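Side-chain contacts in GGDEF family protein (Vibrio cholerae, PDB 5GZS), which is a probable diguanylate cyclase whose periplasmic portion, built of solute-binding modules, holds a bound arginine and so probably senses it: residues R18-F21 with D22-H26; I292-Q296 with Q297-L301; I337-I340 with K341-F345. All blocks are in the same frame, centred on the assembly; numbering follows the deposited sequence.

Interaction 1 (R18-F21 with D22-H26); sequences RVLF and DSIAH
The backbone N atoms of Ser23, Ile24 and Ala25 reach back to the carbonyls of Val19, Leu20 and Phe21, the i to i+4 bonds of a continuous alpha-helix within helix 15-28. The middle one, from Ile24 N to Leu20 O, measures 2.9 Å. The apolar contact between side chains centres on the CD1 methyl of Ile24, which lies 3.7 Å from Leu20 CG and almost as close to Leu20 CD1, the two branched chains slanting across each other. The same methyl stands over one face of the Phe21 ring, 4.4 Å from Phe21 CG. Chi1 of -69° sets Ile24 CG1 beside its own backbone N, and an extended chi2 (152°) then puts CD1 back toward these two residues. The polar groups find partners outside these residues: Asp22 OD1 is hydrogen-bonded to Tyr34, Ser23 OG to Tyr185, and Arg18 pairs with Asp13 in a salt bridge. Leu20 and Phe21 meet Ile168 of strand 166-170, while Ile24 packs on Ile182 of helix 176-186. In this beta-alpha-beta helix apolar packing and polar bonds combine, Tyr34 also touching Phe21 and Tyr185 also touching Ile24, whereas the Arg18 bridge is a local one at the start of the helix.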
# COMPACT_ATOMS: atom_id res chain seq x y z
N ARG A 18 -19.61 -31.68 6.64
CA ARG A 18 -20.71 -32.44 6.06
C ARG A 18 -20.48 -32.77 4.60
O ARG A 18 -20.56 -33.95 4.20
CB ARG A 18 -22.01 -31.67 6.22
CG ARG A 18 -22.62 -31.86 7.56
CD ARG A 18 -23.21 -30.61 8.07
NE ARG A 18 -23.97 -29.86 7.08
CZ ARG A 18 -24.22 -28.56 7.23
NH1 ARG A 18 -23.72 -27.94 8.31
NH2 ARG A 18 -24.91 -27.87 6.33
N VAL A 19 -20.17 -31.75 3.78
CA VAL A 19 -20.01 -31.98 2.34
C VAL A 19 -18.85 -32.93 2.08
O VAL A 19 -18.96 -33.88 1.32
CB VAL A 19 -19.80 -30.66 1.56
CG1 VAL A 19 -19.29 -30.94 0.17
CG2 VAL A 19 -21.09 -29.83 1.54
N LEU A 20 -17.73 -32.68 2.74
CA LEU A 20 -16.55 -33.48 2.53
C LEU A 20 -16.76 -34.92 3.02
O LEU A 20 -16.47 -35.88 2.29
CB LEU A 20 -15.36 -32.83 3.22
CG LEU A 20 -13.96 -33.47 3.12
CD1 LEU A 20 -13.52 -33.69 1.67
CD2 LEU A 20 -12.89 -32.65 3.92
N PHE A 21 -17.28 -35.10 4.24
CA PHE A 21 -17.35 -36.45 4.79
C PHE A 21 -18.53 -37.29 4.30
O PHE A 21 -18.41 -38.50 4.24
CB PHE A 21 -17.34 -36.42 6.31
CG PHE A 21 -15.96 -36.46 6.87
CD1 PHE A 21 -15.18 -35.31 6.91
CD2 PHE A 21 -15.41 -37.67 7.31
CE1 PHE A 21 -13.90 -35.36 7.38
CE2 PHE A 21 -14.13 -37.72 7.81
CZ PHE A 21 -13.36 -36.58 7.84
N ASP A 22 -19.65 -36.66 3.94
CA ASP A 22 -20.66 -37.32 3.13
C ASP A 22 -20.00 -37.82 1.85
O ASP A 22 -20.25 -38.94 1.41
CB ASP A 22 -21.80 -36.37 2.74
CG ASP A 22 -22.62 -35.88 3.93
OD1 ASP A 22 -22.44 -36.41 5.06
OD2 ASP A 22 -23.47 -34.96 3.70
N SER A 23 -19.17 -37.00 1.21
CA SER A 23 -18.63 -37.42 -0.06
C SER A 23 -17.70 -38.64 0.15
O SER A 23 -17.74 -39.60 -0.60
CB SER A 23 -17.92 -36.26 -0.75
OG SER A 23 -17.45 -36.65 -2.04
N ILE A 24 -16.92 -38.59 1.23
CA ILE A 24 -16.00 -39.66 1.58
C ILE A 24 -16.74 -40.89 2.08
O ILE A 24 -16.37 -42.01 1.76
CB ILE A 24 -15.03 -39.20 2.67
CG1 ILE A 24 -14.06 -38.15 2.12
CG2 ILE A 24 -14.30 -40.38 3.26
CD1 ILE A 24 -13.56 -37.17 3.21
N ALA A 25 -17.78 -40.66 2.89
CA ALA A 25 -18.51 -41.77 3.49
C ALA A 25 -19.00 -42.63 2.37
O ALA A 25 -18.86 -43.85 2.39
CB ALA A 25 -19.67 -41.30 4.33
N HIS A 26 -19.53 -41.99 1.37
CA HIS A 26 -20.15 -42.66 0.29
C HIS A 26 -19.15 -43.29 -0.62
O HIS A 26 -19.38 -44.35 -1.15
CB HIS A 26 -21.01 -41.68 -0.46
CG HIS A 26 -21.70 -42.27 -1.64
ND1 HIS A 26 -22.83 -43.03 -1.53
CD2 HIS A 26 -21.40 -42.23 -2.95
CE1 HIS A 26 -23.21 -43.42 -2.72
NE2 HIS A 26 -22.36 -42.95 -3.59

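Interaction 2 (I292-Q296 with Q297-L301); sequences ITVSQ and QRKNL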
# COMPACT_ATOMS: atom_id res chain seq x y z
N ILE A 292 -18.27 8.25 -10.55
CA ILE A 292 -18.13 9.65 -10.15
C ILE A 292 -17.06 9.76 -9.09
O ILE A 292 -17.13 9.10 -8.05
CB ILE A 292 -19.46 10.23 -9.65
CG1 ILE A 292 -19.19 11.47 -8.79
CG2 ILE A 292 -20.23 9.18 -8.87
CD1 ILE A 292 -20.43 12.24 -8.45
N THR A 293 -16.06 10.61 -9.33
CA THR A 293 -14.82 10.47 -8.58
C THR A 293 -14.80 11.12 -7.21
O THR A 293 -13.72 11.34 -6.65
CB THR A 293 -13.65 11.01 -9.39
OG1 THR A 293 -13.88 12.39 -9.69
CG2 THR A 293 -13.50 10.20 -10.66
N VAL A 294 -15.98 11.37 -6.65
CA VAL A 294 -16.16 11.96 -5.31
C VAL A 294 -15.10 13.01 -5.00
O VAL A 294 -14.14 12.79 -4.26
CB VAL A 294 -16.22 10.87 -4.17
CG1 VAL A 294 -15.03 9.94 -4.19
CG2 VAL A 294 -16.40 11.51 -2.79
N SER A 295 -15.28 14.17 -5.62
CA SER A 295 -14.49 15.35 -5.32
C SER A 295 -14.95 15.90 -3.98
O SER A 295 -15.62 15.21 -3.21
CB SER A 295 -14.64 16.41 -6.42
OG SER A 295 -16.00 16.78 -6.57
N GLN A 296 -14.59 17.15 -3.71
CA GLN A 296 -15.22 17.90 -2.64
C GLN A 296 -16.40 18.66 -3.24
O GLN A 296 -17.48 18.70 -2.65
CB GLN A 296 -14.23 18.86 -1.99
CG GLN A 296 -13.10 18.18 -1.27
CD GLN A 296 -13.58 17.29 -0.15
OE1 GLN A 296 -14.54 17.63 0.54
NE2 GLN A 296 -12.93 16.15 0.02
N GLN A 297 -16.16 19.23 -4.42
CA GLN A 297 -17.17 19.97 -5.16
C GLN A 297 -18.46 19.17 -5.24
O GLN A 297 -19.54 19.73 -5.05
CB GLN A 297 -16.69 20.31 -6.58
CG GLN A 297 -17.79 20.89 -7.48
CD GLN A 297 -17.35 21.15 -8.93
OE1 GLN A 297 -16.15 21.26 -9.23
NE2 GLN A 297 -18.32 21.22 -9.83
N ARG A 298 -18.33 17.87 -5.50
CA ARG A 298 -19.49 17.03 -5.77
C ARG A 298 -20.02 16.31 -4.53
O ARG A 298 -21.14 15.82 -4.53
CB ARG A 298 -19.15 16.03 -6.86
CG ARG A 298 -19.11 16.66 -8.24
CD ARG A 298 -18.23 15.89 -9.21
NE ARG A 298 -18.84 15.81 -10.54
CZ ARG A 298 -18.77 16.78 -11.45
NH1 ARG A 298 -18.12 17.91 -11.17
NH2 ARG A 298 -19.36 16.63 -12.63
N LYS A 299 -19.22 16.31 -3.46
CA LYS A 299 -19.46 15.45 -2.29
C LYS A 299 -20.84 15.60 -1.65
O LYS A 299 -21.36 14.66 -1.04
CB LYS A 299 -18.38 15.70 -1.23
CG LYS A 299 -18.01 14.46 -0.41
CD LYS A 299 -16.48 14.34 -0.25
CE LYS A 299 -16.05 13.24 0.73
NZ LYS A 299 -14.65 13.43 1.24
N ASN A 300 -21.44 16.77 -1.83
CA ASN A 300 -22.69 17.10 -1.18
C ASN A 300 -23.89 17.13 -2.12
O ASN A 300 -25.02 17.35 -1.67
CB ASN A 300 -22.57 18.46 -0.50
CG ASN A 300 -21.98 19.52 -1.43
OD1 ASN A 300 -21.13 19.22 -2.27
ND2 ASN A 300 -22.47 20.75 -1.31
N LEU A 301 -23.66 16.95 -3.41
CA LEU A 301 -24.75 17.07 -4.39
C LEU A 301 -25.36 15.73 -4.75
O LEU A 301 -26.34 15.65 -5.49
CB LEU A 301 -24.24 17.77 -5.65
CG LEU A 301 -23.52 19.08 -5.31
CD1 LEU A 301 -22.32 19.26 -6.21
CD2 LEU A 301 -24.49 20.26 -5.46
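Lys299 and Gln296 run side by side and point the same way, while Val294 crosses the lysine chain at a slant. The CG2 methyl of Val294 meets the aliphatic part of that chain, 3.8 Å from Lys299 CD. On the glutamine side the contact is with the amide end: Gln296 OE1 is 3.9 Å from Lys299 CD. Farther out, Gln296 NE2 comes within 3.4 Å of Lys299 NZ, but both are donors, so the two ends lie close without bonding to each other. These residues form the loop that joins strands 288-292 and 303-304 of a mixed sheet, in a module of the solute-binding protein family 3. Arg298 turns to another side of the loop, where its CB approaches Ile292 CD1 at 4.3 Å; this methyl also lies at the guanidinium edge, near its plane. Ser295 OG, set between its own backbone N and carbonyl carbon (chi1 58°), lies against the start of the Arg298 chain and accepts from Arg298 N at 2.8 Å, with an N-H...O angle of 146°. A further bond, from Lys299 N to Gln296 O at 3.1 Å, comes from above the carbonyl plane. Arg298 and Ile292 both pack on Phe278 of helix 277-282. On the side of helix 344-352, Gln296 N is hydrogen-bonded to Glu347, which the side chains of Ser295 and Gln297 also touch.

Interaction 3 (I337-I340 with K341-F345); sequences IGVI and KDDFF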
# COMPACT_ATOMS: atom_id res chain seq x y z
N ILE A 337 0.98 23.35 -16.24
CA ILE A 337 0.15 22.16 -16.10
C ILE A 337 -1.23 22.41 -16.65
O ILE A 337 -1.89 23.39 -16.30
CB ILE A 337 0.04 21.69 -14.65
CG1 ILE A 337 1.38 21.13 -14.16
CG2 ILE A 337 -1.02 20.61 -14.54
CD1 ILE A 337 1.53 21.15 -12.68
N GLY A 338 -1.67 21.53 -17.54
CA GLY A 338 -2.98 21.68 -18.11
C GLY A 338 -4.00 20.79 -17.45
O GLY A 338 -3.79 19.58 -17.34
N VAL A 339 -5.11 21.39 -17.02
CA VAL A 339 -6.27 20.64 -16.56
C VAL A 339 -7.52 21.08 -17.31
O VAL A 339 -7.49 22.08 -18.03
CB VAL A 339 -6.52 20.81 -15.04
CG1 VAL A 339 -7.38 19.66 -14.51
CG2 VAL A 339 -5.21 20.85 -14.29
N ILE A 340 -8.60 20.32 -17.15
CA ILE A 340 -9.93 20.69 -17.63
C ILE A 340 -10.69 21.49 -16.56
O ILE A 340 -10.68 21.14 -15.37
CB ILE A 340 -10.73 19.43 -17.98
CG1 ILE A 340 -9.89 18.49 -18.85
CG2 ILE A 340 -12.01 19.82 -18.69
CD1 ILE A 340 -10.55 17.15 -19.10
N LYS A 341 -11.36 22.57 -16.98
CA LYS A 341 -12.09 23.41 -16.03
C LYS A 341 -13.20 22.63 -15.30
O LYS A 341 -13.92 21.83 -15.91
CB LYS A 341 -12.68 24.63 -16.75
CG LYS A 341 -13.12 25.75 -15.82
CD LYS A 341 -14.11 26.72 -16.46
CE LYS A 341 -15.50 26.12 -16.47
NZ LYS A 341 -16.59 27.08 -16.11
N ASP A 342 -13.31 22.87 -13.99
CA ASP A 342 -14.25 22.16 -13.10
C ASP A 342 -13.99 20.66 -12.98
O ASP A 342 -14.72 19.96 -12.27
CB ASP A 342 -15.70 22.37 -13.53
CG ASP A 342 -16.06 23.85 -13.69
OD1 ASP A 342 -15.69 24.66 -12.83
OD2 ASP A 342 -16.77 24.19 -14.66
N ASP A 343 -12.95 20.15 -13.65
CA ASP A 343 -12.64 18.73 -13.56
C ASP A 343 -12.09 18.44 -12.16
O ASP A 343 -11.58 19.34 -11.49
CB ASP A 343 -11.64 18.31 -14.64
CG ASP A 343 -11.11 16.88 -14.45
OD1 ASP A 343 -11.94 15.98 -14.20
OD2 ASP A 343 -9.87 16.67 -14.54
N PHE A 344 -12.22 17.20 -11.72
CA PHE A 344 -11.62 16.77 -10.47
C PHE A 344 -10.11 17.04 -10.36
O PHE A 344 -9.62 17.35 -9.27
CB PHE A 344 -11.87 15.28 -10.25
CG PHE A 344 -10.90 14.66 -9.28
CD1 PHE A 344 -10.95 14.99 -7.92
CD2 PHE A 344 -9.95 13.75 -9.71
CE1 PHE A 344 -10.07 14.43 -7.01
CE2 PHE A 344 -9.07 13.17 -8.80
CZ PHE A 344 -9.12 13.51 -7.45
N PHE A 345 -9.36 16.93 -11.46
CA PHE A 345 -7.90 17.10 -11.34
C PHE A 345 -7.60 18.56 -11.07
O PHE A 345 -6.60 18.88 -10.43
CB PHE A 345 -7.16 16.60 -12.60
CG PHE A 345 -7.18 15.09 -12.76
CD1 PHE A 345 -7.14 14.25 -11.66
CD2 PHE A 345 -7.28 14.52 -14.02
CE1 PHE A 345 -7.17 12.87 -11.81
CE2 PHE A 345 -7.32 13.13 -14.18
CZ PHE A 345 -7.27 12.31 -13.08
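Across the contact, the flat carboxylate of Asp343 has the CG1 methyl of Val339 3.9 Å from its OD2, and the backbone N of Phe345 lies above its plane. The bond from Phe345 N to Asp343 OD2 is 3.1 Å long, and the donor stands 83° out of the carboxylate plane, so the group is met over a face. The Phe345 ring leads away from the strand; its CB is the part that meets Val339 CG1, at 3.6 Å, and the two side chains cross at about a right angle. The Phe345 side chain also packs on Val380 and Asn382 of strand 378-382. Placed anti to its backbone N (chi1 171°), the CG of Asp343 carries the carboxylate forward to the first turn of the helix, while its CB rests 3.6 Å from Ile340 CB. Ile340 O accepts from Asp343 N at 3.0 Å, closing a type II beta turn. At the exposed corner of that turn, Lys341 NZ and Asp342 OD2 form a salt bridge of 3.2 Å, and Asp342 N is hydrogen-bonded to Glu346 in the helix beyond. A type II turn whose last residue, Asp343, is also the N-cap of helix 344-352 takes the chain out of strand 337-340, the opening half of a beta-alpha-beta unit in this solute-binding module.

Overall arrangement
Interactions 2 and 3 are neighbours, with centres about 15 Å apart in the same solute-binding module. The loop of residues 292-301 lies against the start of helix 344-352: Thr293 OG1 comes within 3.6 Å of Phe344 CB, and Gln297 OE1 is equally far from Asp342 O. Interaction 1 lies across the chain's centre, about 53 Å from interaction 2 and about 61 Å from interaction 3, centre to centre. It lies in the module that holds the bound arginine but outside the pocket itself, the Arg18 side chain staying about 11 Å from the ligand. Related modules thus show local contacts in three settings: within a helix, in a loop, and where strand gives way to helix.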